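Local coordinates for protein putative oxidoreductase molybdopterin-binding subunit (Sulfolobus tokodaii, PDB 4ZOH) that probably serves as the molybdenum-bearing catalytic subunit of a xanthine dehydrogenase/aldehyde oxidase-type oxidoreductase, holding the pterin cytosine dinucleotide form of the cofactor, at residues Gln208-Ala214 against Thr439-Gly443; Tyr22-Leu28 against Glu166-Leu171; Gln329-Gly333 against Gly609-Gln613. All blocks are in the same frame, centred on the assembly; numbering follows the deposited sequence.

Interaction 1: residues Gln208-Ala214 against Thr439-Gly443. With MCN (pterin cytosine dinucleotide), chain D.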
loop_
_atom_site.group_PDB
_atom_site.type_symbol
_atom_site.label_atom_id
_atom_site.label_comp_id
_atom_site.label_asym_id
_atom_site.label_seq_id
_atom_site.Cartn_x
_atom_site.Cartn_y
_atom_site.Cartn_z
ATOM N N GLN A 208 -4.873 11.365 5.088
ATOM C CA GLN A 208 -4.921 12.286 3.965
ATOM C C GLN A 208 -3.619 12.128 3.186
ATOM O O GLN A 208 -2.576 12.555 3.667
ATOM C CB GLN A 208 -5.054 13.699 4.463
ATOM C CG GLN A 208 -4.979 14.802 3.404
ATOM C CD GLN A 208 -4.716 16.176 4.083
ATOM O OE1 GLN A 208 -3.944 16.258 5.027
ATOM N NE2 GLN A 208 -5.471 17.198 3.686
ATOM N N PRO A 209 -3.668 11.516 2.004
ATOM C CA PRO A 209 -2.430 11.318 1.160
ATOM C C PRO A 209 -2.269 12.660 0.384
ATOM O O PRO A 209 -2.912 13.680 0.804
ATOM C CB PRO A 209 -2.849 10.179 0.212
ATOM C CG PRO A 209 -4.315 10.459 -0.023
ATOM C CD PRO A 209 -4.867 10.963 1.327
ATOM N N ASP A 210 -1.528 12.689 -0.716
ATOM C CA ASP A 210 -1.507 13.941 -1.500
ATOM C C ASP A 210 -2.924 14.253 -1.967
ATOM O O ASP A 210 -3.625 13.369 -2.431
ATOM C CB ASP A 210 -0.505 13.847 -2.718
ATOM C CG ASP A 210 0.923 13.619 -2.242
ATOM O OD1 ASP A 210 1.380 14.444 -1.410
ATOM O OD2 ASP A 210 1.550 12.583 -2.568
ATOM N N VAL A 211 -3.305 15.526 -1.905
ATOM C CA VAL A 211 -4.588 15.948 -2.382
ATOM C C VAL A 211 -4.449 16.969 -3.511
ATOM O O VAL A 211 -3.809 18.017 -3.340
ATOM C CB VAL A 211 -5.370 16.556 -1.158
ATOM C CG1 VAL A 211 -6.731 17.171 -1.586
ATOM C CG2 VAL A 211 -5.460 15.468 -0.082
ATOM N N GLY A 212 -5.093 16.702 -4.638
ATOM C CA GLY A 212 -5.021 17.601 -5.790
ATOM C C GLY A 212 -5.894 18.851 -5.656
ATOM O O GLY A 212 -6.692 19.125 -6.583
ATOM N N GLY A 213 -5.761 19.606 -4.548
ATOM C CA GLY A 213 -6.609 20.822 -4.312
ATOM C C GLY A 213 -8.032 20.459 -3.791
ATOM O O GLY A 213 -8.435 19.254 -3.809
ATOM N N ALA A 214 -8.808 21.484 -3.412
ATOM C CA ALA A 214 -10.088 21.289 -2.766
ATOM C C ALA A 214 -10.895 22.573 -2.873
ATOM O O ALA A 214 -12.051 22.559 -3.392
ATOM C CB ALA A 214 -9.863 20.937 -1.310
ATOM N N THR A 439 -2.482 20.383 10.926
ATOM C CA THR A 439 -3.194 20.894 9.709
ATOM C C THR A 439 -3.131 19.849 8.554
ATOM O O THR A 439 -2.581 18.741 8.723
ATOM C CB THR A 439 -2.632 22.243 9.259
ATOM O OG1 THR A 439 -1.254 22.097 8.890
ATOM C CG2 THR A 439 -2.762 23.247 10.449
ATOM N N GLY A 440 -3.748 20.148 7.432
ATOM C CA GLY A 440 -3.793 19.196 6.356
ATOM C C GLY A 440 -3.557 19.898 4.992
ATOM O O GLY A 440 -4.483 19.995 4.180
ATOM N N PRO A 441 -2.330 20.428 4.731
ATOM C CA PRO A 441 -2.107 21.140 3.429
ATOM C C PRO A 441 -2.418 20.249 2.254
ATOM O O PRO A 441 -2.205 19.042 2.317
ATOM C CB PRO A 441 -0.593 21.440 3.445
ATOM C CG PRO A 441 -0.180 21.319 4.896
ATOM C CD PRO A 441 -1.147 20.428 5.609
ATOM N N HIS A 442 -2.915 20.862 1.211
ATOM C CA HIS A 442 -3.344 20.230 -0.030
ATOM C C HIS A 442 -3.053 21.161 -1.216
ATOM O O HIS A 442 -3.903 21.355 -2.148
ATOM C CB HIS A 442 -4.832 19.799 -0.014
ATOM C CG HIS A 442 -5.751 20.811 0.587
ATOM N ND1 HIS A 442 -5.899 20.962 1.961
ATOM C CD2 HIS A 442 -6.572 21.734 0.010
ATOM C CE1 HIS A 442 -6.813 21.889 2.203
ATOM N NE2 HIS A 442 -7.224 22.394 1.045
ATOM N N GLY A 443 -1.828 21.691 -1.210
ATOM C CA GLY A 443 -1.324 22.506 -2.314
ATOM C C GLY A 443 -0.718 23.815 -1.854
ATOM O O GLY A 443 0.027 24.438 -2.570
HETATM N N1 MCN D . 1.615 32.733 3.734
HETATM C C2 MCN D . 2.716 33.437 4.195
HETATM N N3 MCN D . 2.575 34.536 4.999
HETATM C C4 MCN D . 1.290 34.943 5.339
HETATM C C5 MCN D . 0.173 34.246 4.881
HETATM C C6 MCN D . 0.331 33.110 4.087
HETATM O O2 MCN D . 3.876 33.115 3.921
HETATM N N4 MCN D . 1.173 36.000 6.113
HETATM C "C1'" MCN D . 1.867 31.556 2.899
HETATM C C2D MCN D . 1.934 30.308 3.783
HETATM O "O2'" MCN D . 3.234 29.988 4.178
HETATM C "C3'" MCN D . 1.477 29.222 2.847
HETATM C C4D MCN D . 0.321 29.906 2.244
HETATM O O4D MCN D . 0.782 31.311 2.035
HETATM O "O3'" MCN D . 2.408 28.902 1.872
HETATM C "C5'" MCN D . -0.593 29.642 3.424
HETATM O "O5'" MCN D . -1.676 30.375 3.374
HETATM P PA MCN D . -2.700 30.531 4.625
HETATM O O1A MCN D . -2.274 30.129 5.950
HETATM O O2A MCN D . -3.132 31.941 4.334
HETATM O O3A MCN D . -3.906 29.558 3.961
HETATM P PB MCN D . -3.908 27.957 4.168
HETATM O O1B MCN D . -4.648 27.670 5.465
HETATM O O2B MCN D . -2.610 27.289 4.032
HETATM O O3B MCN D . -4.739 27.573 2.943
HETATM C C10 MCN D . -6.189 27.471 2.947
HETATM C "C9'" MCN D . -6.778 28.222 1.777
HETATM C "C8'" MCN D . -8.173 27.944 1.576
HETATM S "S8'" MCN D . -9.314 28.166 2.894
HETATM C "C7'" MCN D . -8.685 27.625 0.354
HETATM S "S7'" MCN D . -10.430 27.419 0.050
HETATM C "C6'" MCN D . -7.860 27.562 -0.837
HETATM C C7 MCN D . -6.511 28.319 -0.602
HETATM O "O9'" MCN D . -6.001 27.870 0.637
HETATM N "N5'" MCN D . -7.665 26.202 -1.334
HETATM C C4A MCN D . -6.517 25.792 -2.042
HETATM N "N8'" MCN D . -5.535 27.978 -1.683
HETATM C C4B MCN D . -5.462 26.731 -2.229
HETATM N "N1'" MCN D . -4.365 26.434 -2.929
HETATM C "C2'" MCN D . -4.227 25.208 -3.428
HETATM N "N2'" MCN D . -3.125 24.940 -4.095
HETATM N "N3'" MCN D . -5.236 24.198 -3.294
HETATM C "C4'" MCN D . -6.431 24.492 -2.597
HETATM O "O4'" MCN D . -7.335 23.612 -2.486
HETATM O O HOH W 1 -1.976 16.906 0.497
#
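Val-211 and His-442 bring two irregular loops together, their CA atoms 5.0 Å apart, while at Gln-208 and Gly-440 the backbones have drawn apart to 7.4 Å. The wider end is spanned by the extended side chain of Gln-208, whose NE2 donates to Gly-440 O at 3.0 Å from well above the carbonyl plane; the same amide nitrogen also serves Thr-185 O. Gly-440 O takes a second, straighter bond from within its own loop, His-442 ND1 lying 2.8 Å away in the carbonyl plane. With CG placed between its backbone N and carbonyl carbon (chi1 43°), His-442 sets its CB alongside Val-211 and brings CD2 to within 3.6 Å of Ala-214 CB. A water adds a bridge, accepting from Val-211 N and donating to Pro-441 O. An alanine in place of Gln-208 is likely to leave Thr-185 O and Gly-440 O without this shared donor and to open a gap where the amide spans the loops. At the cofactor, Ala-214 N donates to MCN O4' at 2.7 Å, with the CD2 edge of the imidazole near the same oxygen. The ND1 bond to Gly-440 O probably fixes the ring's rotation and keeps CD2 beside the pterin oxygen that Ala-214 N holds; both loops thus border MCN O4'.

Interaction 2: residues Tyr22-Leu28 against Glu166-Leu171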
loop_
_atom_site.group_PDB
_atom_site.type_symbol
_atom_site.label_atom_id
_atom_site.label_comp_id
_atom_site.label_asym_id
_atom_site.label_seq_id
_atom_site.Cartn_x
_atom_site.Cartn_y
_atom_site.Cartn_z
ATOM N N TYR A 22 -1.538 10.289 -4.549
ATOM C CA TYR A 22 -2.883 10.805 -4.294
ATOM C C TYR A 22 -3.763 9.532 -4.063
ATOM O O TYR A 22 -3.308 8.397 -4.329
ATOM C CB TYR A 22 -3.401 11.595 -5.498
ATOM C CG TYR A 22 -2.567 12.797 -5.773
ATOM C CD1 TYR A 22 -2.969 14.059 -5.352
ATOM C CD2 TYR A 22 -1.356 12.672 -6.524
ATOM C CE1 TYR A 22 -2.160 15.209 -5.654
ATOM C CE2 TYR A 22 -0.529 13.782 -6.836
ATOM C CZ TYR A 22 -0.891 15.052 -6.403
ATOM O OH TYR A 22 -0.054 16.161 -6.728
ATOM N N VAL A 23 -4.994 9.736 -3.603
ATOM C CA VAL A 23 -5.817 8.586 -3.147
ATOM C C VAL A 23 -5.939 7.477 -4.179
ATOM O O VAL A 23 -5.887 6.301 -3.816
ATOM C CB VAL A 23 -7.195 9.010 -2.531
ATOM C CG1 VAL A 23 -8.166 9.519 -3.574
ATOM C CG2 VAL A 23 -7.795 7.835 -1.664
ATOM N N ASP A 24 -6.081 7.827 -5.476
ATOM C CA ASP A 24 -6.266 6.776 -6.476
ATOM C C ASP A 24 -4.972 6.074 -6.895
ATOM O O ASP A 24 -5.016 5.030 -7.600
ATOM C CB ASP A 24 -7.042 7.276 -7.716
ATOM C CG ASP A 24 -7.676 6.139 -8.489
ATOM O OD1 ASP A 24 -8.019 5.133 -7.814
ATOM O OD2 ASP A 24 -7.892 6.257 -9.744
ATOM N N ASP A 25 -3.837 6.586 -6.380
ATOM C CA ASP A 25 -2.551 5.935 -6.584
ATOM C C ASP A 25 -2.312 4.837 -5.549
ATOM O O ASP A 25 -1.222 4.223 -5.542
ATOM C CB ASP A 25 -1.399 6.939 -6.459
ATOM C CG ASP A 25 -1.570 8.153 -7.386
ATOM O OD1 ASP A 25 -2.209 8.057 -8.448
ATOM O OD2 ASP A 25 -1.102 9.198 -6.956
ATOM N N ILE A 26 -3.263 4.674 -4.615
ATOM C CA ILE A 26 -3.126 3.691 -3.539
ATOM C C ILE A 26 -3.959 2.463 -3.805
ATOM O O ILE A 26 -5.076 2.576 -4.256
ATOM C CB ILE A 26 -3.459 4.261 -2.143
ATOM C CG1 ILE A 26 -2.680 5.572 -1.947
ATOM C CG2 ILE A 26 -3.045 3.229 -1.093
ATOM C CD1 ILE A 26 -3.191 6.401 -0.793
ATOM N N GLU A 27 -3.384 1.298 -3.523
ATOM C CA GLU A 27 -4.031 0.009 -3.737
ATOM C C GLU A 27 -3.806 -0.873 -2.508
ATOM O O GLU A 27 -2.753 -0.825 -1.901
ATOM C CB GLU A 27 -3.456 -0.766 -4.961
ATOM C CG GLU A 27 -3.767 -0.185 -6.323
ATOM C CD GLU A 27 -5.238 0.089 -6.544
ATOM O OE1 GLU A 27 -6.085 -0.597 -5.949
ATOM O OE2 GLU A 27 -5.557 1.022 -7.322
ATOM N N LEU A 28 -4.778 -1.711 -2.176
ATOM C CA LEU A 28 -4.556 -2.753 -1.197
ATOM C C LEU A 28 -4.934 -4.121 -1.847
ATOM O O LEU A 28 -5.630 -4.154 -2.883
ATOM C CB LEU A 28 -5.431 -2.434 0.011
ATOM C CG LEU A 28 -4.879 -1.304 0.873
ATOM C CD1 LEU A 28 -5.956 -0.768 1.831
ATOM C CD2 LEU A 28 -3.533 -1.622 1.572
ATOM N N GLU A 166 -8.048 17.292 -9.023
ATOM C CA GLU A 166 -8.374 15.960 -8.480
ATOM C C GLU A 166 -9.750 16.026 -7.774
ATOM O O GLU A 166 -9.966 16.831 -6.815
ATOM C CB GLU A 166 -7.325 15.431 -7.444
ATOM C CG GLU A 166 -7.578 13.965 -7.025
ATOM C CD GLU A 166 -7.160 13.637 -5.600
ATOM O OE1 GLU A 166 -7.067 12.430 -5.254
ATOM O OE2 GLU A 166 -6.906 14.552 -4.767
ATOM N N THR A 167 -10.648 15.154 -8.208
ATOM C CA THR A 167 -11.949 14.924 -7.500
ATOM C C THR A 167 -11.771 14.351 -6.122
ATOM O O THR A 167 -10.659 14.067 -5.707
ATOM C CB THR A 167 -12.865 13.977 -8.243
ATOM O OG1 THR A 167 -12.267 12.683 -8.282
ATOM C CG2 THR A 167 -13.109 14.447 -9.717
ATOM N N ARG A 168 -12.879 14.306 -5.372
ATOM C CA ARG A 168 -12.960 13.512 -4.141
ATOM C C ARG A 168 -12.505 12.114 -4.480
ATOM O O ARG A 168 -12.428 11.732 -5.666
ATOM C CB ARG A 168 -14.452 13.465 -3.648
ATOM C CG ARG A 168 -14.948 14.850 -3.204
ATOM C CD ARG A 168 -16.489 14.909 -3.150
ATOM N NE ARG A 168 -17.064 14.459 -4.407
ATOM C CZ ARG A 168 -18.303 13.995 -4.573
ATOM N NH1 ARG A 168 -18.651 13.587 -5.787
ATOM N NH2 ARG A 168 -19.179 13.995 -3.543
ATOM N N GLY A 169 -12.275 11.312 -3.447
ATOM C CA GLY A 169 -11.973 9.877 -3.692
ATOM C C GLY A 169 -11.574 9.314 -2.364
ATOM O O GLY A 169 -11.106 10.064 -1.454
ATOM N N ALA A 170 -11.700 8.004 -2.232
ATOM C CA ALA A 170 -11.452 7.405 -0.928
ATOM C C ALA A 170 -11.244 5.912 -1.061
ATOM O O ALA A 170 -11.621 5.293 -2.098
ATOM C CB ALA A 170 -12.603 7.682 0.035
ATOM N N LEU A 171 -10.563 5.391 -0.038
ATOM C CA LEU A 171 -10.195 3.994 0.020
ATOM C C LEU A 171 -10.367 3.526 1.460
ATOM O O LEU A 171 -9.729 4.081 2.350
ATOM C CB LEU A 171 -8.722 3.762 -0.421
ATOM C CG LEU A 171 -8.164 2.342 -0.306
ATOM C CD1 LEU A 171 -8.932 1.289 -1.154
ATOM C CD2 LEU A 171 -6.644 2.344 -0.647
HETATM O O HOH W 2 -6.009 12.208 -2.776
HETATM O O HOH W 3 -6.228 10.347 -6.912
#
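Val-23 and Glu-166 meet because of how each chain leaves its backbone: chi1 of 71° puts CG1 of Val-23 between its own N and carbonyl carbon, facing the carboxylate, whereas Glu-166 starts with CG anti to N (chi1 -172°) and bends at chi2 to come in across the valine. Val-23 CG1 thus lies 3.5 Å from Glu-166 OE1, and it also rests on the bare backbone of Gly-169, where a CB would collide with this methyl. The other branch, CG2, sits over Ala-170 CA. No direct hydrogen bond joins the segments; two waters do the work instead. Both donate to Glu-166 OE1, one at 2.7 Å and the other at 2.8 Å from this oxygen, and they accept from Val-23 N and Asp-24 N respectively. The carboxylate therefore reaches the start of the 3-10 turn 23-25, which Asp-25 OD2 steadies by accepting from Tyr-22 N. The segment 22-28 belongs to the a/b hammerhead region and runs toward strand 32-38; Glu-166 to Leu-171 leads into strand 170-174 of the molybdopterin-binding region, and both strands lie in one mixed sheet. Further along, contact becomes purely apolar: Leu-171 sends CD2 against Ile-26 CG2 at 3.7 Å and against Leu-28 CD1 at 4.0 Å, with Tyr-182 of strand 179-183 packing on Leu-171 and Ile-26 as well. At the other end, the Tyr-22 ring stands steeply to the Glu-166 carboxylate, their planes 76° apart. Its hydroxyl hydrogen-bonds to the backbone of another protein's chain, and the Tyr-22 side chain is about 7 Å from an iron-sulfur cluster, while Glu-166 OE2 accepts from Gly-212 N and also hydrogen-bonds with Ser-184 OG.

Interaction 3: residues Gln329-Gly333 against Gly609-Gln613. With MCN (pterin cytosine dinucleotide), chain D.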
loop_
_atom_site.group_PDB
_atom_site.type_symbol
_atom_site.label_atom_id
_atom_site.label_comp_id
_atom_site.label_asym_id
_atom_site.label_seq_id
_atom_site.Cartn_x
_atom_site.Cartn_y
_atom_site.Cartn_z
ATOM N N GLN A 329 -21.701 24.338 -0.390
ATOM C CA GLN A 329 -20.580 24.183 0.566
ATOM C C GLN A 329 -19.627 25.349 0.490
ATOM O O GLN A 329 -19.647 26.107 -0.438
ATOM C CB GLN A 329 -19.659 23.016 0.151
ATOM C CG GLN A 329 -20.296 21.738 -0.226
ATOM C CD GLN A 329 -19.262 20.741 -0.772
ATOM O OE1 GLN A 329 -19.415 20.215 -1.889
ATOM N NE2 GLN A 329 -18.216 20.519 -0.018
ATOM N N SER A 330 -18.680 25.380 1.402
ATOM C CA SER A 330 -17.590 26.354 1.363
ATOM C C SER A 330 -16.947 26.257 -0.021
ATOM O O SER A 330 -16.649 25.153 -0.535
ATOM C CB SER A 330 -16.540 26.018 2.369
ATOM O OG SER A 330 -16.827 26.590 3.612
ATOM N N TYR A 331 -16.745 27.428 -0.620
ATOM C CA TYR A 331 -15.779 27.606 -1.716
ATOM C C TYR A 331 -14.908 28.816 -1.372
ATOM O O TYR A 331 -15.435 29.857 -0.875
ATOM C CB TYR A 331 -16.461 27.830 -3.017
ATOM C CG TYR A 331 -15.561 28.192 -4.186
ATOM C CD1 TYR A 331 -14.495 27.328 -4.568
ATOM C CD2 TYR A 331 -15.744 29.350 -4.893
ATOM C CE1 TYR A 331 -13.712 27.579 -5.684
ATOM C CE2 TYR A 331 -14.961 29.642 -5.995
ATOM C CZ TYR A 331 -13.938 28.744 -6.395
ATOM O OH TYR A 331 -13.133 28.999 -7.483
ATOM N N ARG A 332 -13.592 28.659 -1.617
ATOM C CA ARG A 332 -12.579 29.677 -1.427
ATOM C C ARG A 332 -13.073 31.070 -1.030
ATOM O O ARG A 332 -13.610 31.792 -1.853
ATOM C CB ARG A 332 -11.646 29.743 -2.667
ATOM C CG ARG A 332 -10.323 30.472 -2.298
ATOM C CD ARG A 332 -9.366 30.497 -3.488
ATOM N NE ARG A 332 -7.993 30.886 -3.073
ATOM C CZ ARG A 332 -6.888 30.447 -3.705
ATOM N NH1 ARG A 332 -7.032 29.625 -4.740
ATOM N NH2 ARG A 332 -5.659 30.767 -3.263
ATOM N N GLY A 333 -12.917 31.393 0.243
ATOM C CA GLY A 333 -13.473 32.593 0.866
ATOM C C GLY A 333 -14.730 32.358 1.738
ATOM O O GLY A 333 -14.937 33.078 2.684
ATOM N N GLY A 609 -3.223 32.503 -7.404
ATOM C CA GLY A 609 -4.265 31.461 -7.582
ATOM C C GLY A 609 -5.694 31.963 -7.259
ATOM O O GLY A 609 -6.629 31.728 -8.031
ATOM N N GLY A 610 -5.839 32.664 -6.127
ATOM C CA GLY A 610 -7.146 33.243 -5.750
ATOM C C GLY A 610 -7.665 34.284 -6.688
ATOM O O GLY A 610 -8.840 34.247 -7.113
ATOM N N ILE A 611 -6.770 35.199 -7.073
ATOM C CA ILE A 611 -7.092 36.214 -8.073
ATOM C C ILE A 611 -7.685 35.643 -9.336
ATOM O O ILE A 611 -8.689 36.185 -9.867
ATOM C CB ILE A 611 -5.861 37.144 -8.398
ATOM C CG1 ILE A 611 -5.605 38.128 -7.236
ATOM C CG2 ILE A 611 -6.116 38.019 -9.613
ATOM C CD1 ILE A 611 -4.140 38.676 -7.190
ATOM N N VAL A 612 -7.092 34.562 -9.847
ATOM C CA VAL A 612 -7.596 34.002 -11.095
ATOM C C VAL A 612 -8.947 33.311 -10.900
ATOM O O VAL A 612 -9.797 33.351 -11.784
ATOM C CB VAL A 612 -6.547 33.024 -11.749
ATOM C CG1 VAL A 612 -7.158 32.190 -12.865
ATOM C CG2 VAL A 612 -5.327 33.819 -12.324
ATOM N N GLN A 613 -9.136 32.638 -9.755
ATOM C CA GLN A 613 -10.521 32.136 -9.422
ATOM C C GLN A 613 -11.567 33.289 -9.343
ATOM O O GLN A 613 -12.602 33.239 -9.989
ATOM C CB GLN A 613 -10.482 31.259 -8.147
ATOM C CG GLN A 613 -10.039 29.855 -8.538
ATOM C CD GLN A 613 -9.729 29.052 -7.303
ATOM O OE1 GLN A 613 -9.242 29.593 -6.310
ATOM N NE2 GLN A 613 -10.046 27.755 -7.336
HETATM N N1 MCN D . 1.615 32.733 3.734
HETATM C C2 MCN D . 2.716 33.437 4.195
HETATM N N3 MCN D . 2.575 34.536 4.999
HETATM C C4 MCN D . 1.290 34.943 5.339
HETATM C C5 MCN D . 0.173 34.246 4.881
HETATM C C6 MCN D . 0.331 33.110 4.087
HETATM O O2 MCN D . 3.876 33.115 3.921
HETATM N N4 MCN D . 1.173 36.000 6.113
HETATM C "C1'" MCN D . 1.867 31.556 2.899
HETATM C C2D MCN D . 1.934 30.308 3.783
HETATM O "O2'" MCN D . 3.234 29.988 4.178
HETATM C "C3'" MCN D . 1.477 29.222 2.847
HETATM C C4D MCN D . 0.321 29.906 2.244
HETATM O O4D MCN D . 0.782 31.311 2.035
HETATM O "O3'" MCN D . 2.408 28.902 1.872
HETATM C "C5'" MCN D . -0.593 29.642 3.424
HETATM O "O5'" MCN D . -1.676 30.375 3.374
HETATM P PA MCN D . -2.700 30.531 4.625
HETATM O O1A MCN D . -2.274 30.129 5.950
HETATM O O2A MCN D . -3.132 31.941 4.334
HETATM O O3A MCN D . -3.906 29.558 3.961
HETATM P PB MCN D . -3.908 27.957 4.168
HETATM O O1B MCN D . -4.648 27.670 5.465
HETATM O O2B MCN D . -2.610 27.289 4.032
HETATM O O3B MCN D . -4.739 27.573 2.943
HETATM C C10 MCN D . -6.189 27.471 2.947
HETATM C "C9'" MCN D . -6.778 28.222 1.777
HETATM C "C8'" MCN D . -8.173 27.944 1.576
HETATM S "S8'" MCN D . -9.314 28.166 2.894
HETATM C "C7'" MCN D . -8.685 27.625 0.354
HETATM S "S7'" MCN D . -10.430 27.419 0.050
HETATM C "C6'" MCN D . -7.860 27.562 -0.837
HETATM C C7 MCN D . -6.511 28.319 -0.602
HETATM O "O9'" MCN D . -6.001 27.870 0.637
HETATM N "N5'" MCN D . -7.665 26.202 -1.334
HETATM C C4A MCN D . -6.517 25.792 -2.042
HETATM N "N8'" MCN D . -5.535 27.978 -1.683
HETATM C C4B MCN D . -5.462 26.731 -2.229
HETATM N "N1'" MCN D . -4.365 26.434 -2.929
HETATM C "C2'" MCN D . -4.227 25.208 -3.428
HETATM N "N2'" MCN D . -3.125 24.940 -4.095
HETATM N "N3'" MCN D . -5.236 24.198 -3.294
HETATM C "C4'" MCN D . -6.431 24.492 -2.597
HETATM O "O4'" MCN D . -7.335 23.612 -2.486
HETATM O O HOH W 4 -14.175 30.515 -9.634
#
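Arg-332 and Gln-613 meet in the molybdenum cofactor pocket of this xanthine dehydrogenase/aldehyde oxidase-type fold, where the loop after strand 313-321 faces helix 600-619. One direct hydrogen bond links them: Arg-332 NH1 donates to Gln-613 OE1 at 2.7 Å, the guanidinium standing almost perpendicular to the amide (planes 88° apart). The arginine's NE is taken up by Gly-671 O, so the group is gripped from two directions. A second polar link is indirect: a water accepts from Tyr-331 OH and donates to Gln-613 O.

Packing does the rest. The extended Arg-332 chain carries the flat guanidinium into a slot between helix and cofactor. Gly-610 N lies over one guanidinium face of Arg-332, offset toward the rim, 3.2 Å above the plane; MCN N8' is likewise offset over the opposite face. Gly-610, with no side chain, probably eases this close approach to the helix backbone. Tyr-331 presents one ring face to CB of Arg-332, while Tyr-331 OH rests on Gln-613 CG at 3.4 Å. The arginine side chain lies about 6 Å from the molybdenum, and Arg-332 CB packs against the cofactor's dithiolene sulfur, MCN S7', at 3.8 Å.

How the interactions relate
Along the chain, interaction 2 closes before either of the others opens, whereas interactions 1 and 3 interleave, each joining the two molybdopterin cofactor-binding regions. These two lie about 15 Å apart between centres and do not touch, but both border the pterin cytosine dinucleotide, interaction 1 through its two loops and interaction 3 through Arg-332. Interaction 2 is farther out, its centre about 12 Å from that of interaction 1 and about 24 Å from that of interaction 3, beside the sheet that holds strands 170-174 and 204-207, the latter leading into 208-214. It touches interaction 1 directly, Tyr-22 packing on the 210-212 backbone and Glu-166 probably hydrogen-bonded to Gly-212, so the hammerhead region is connected through that loop to the cofactor pocket.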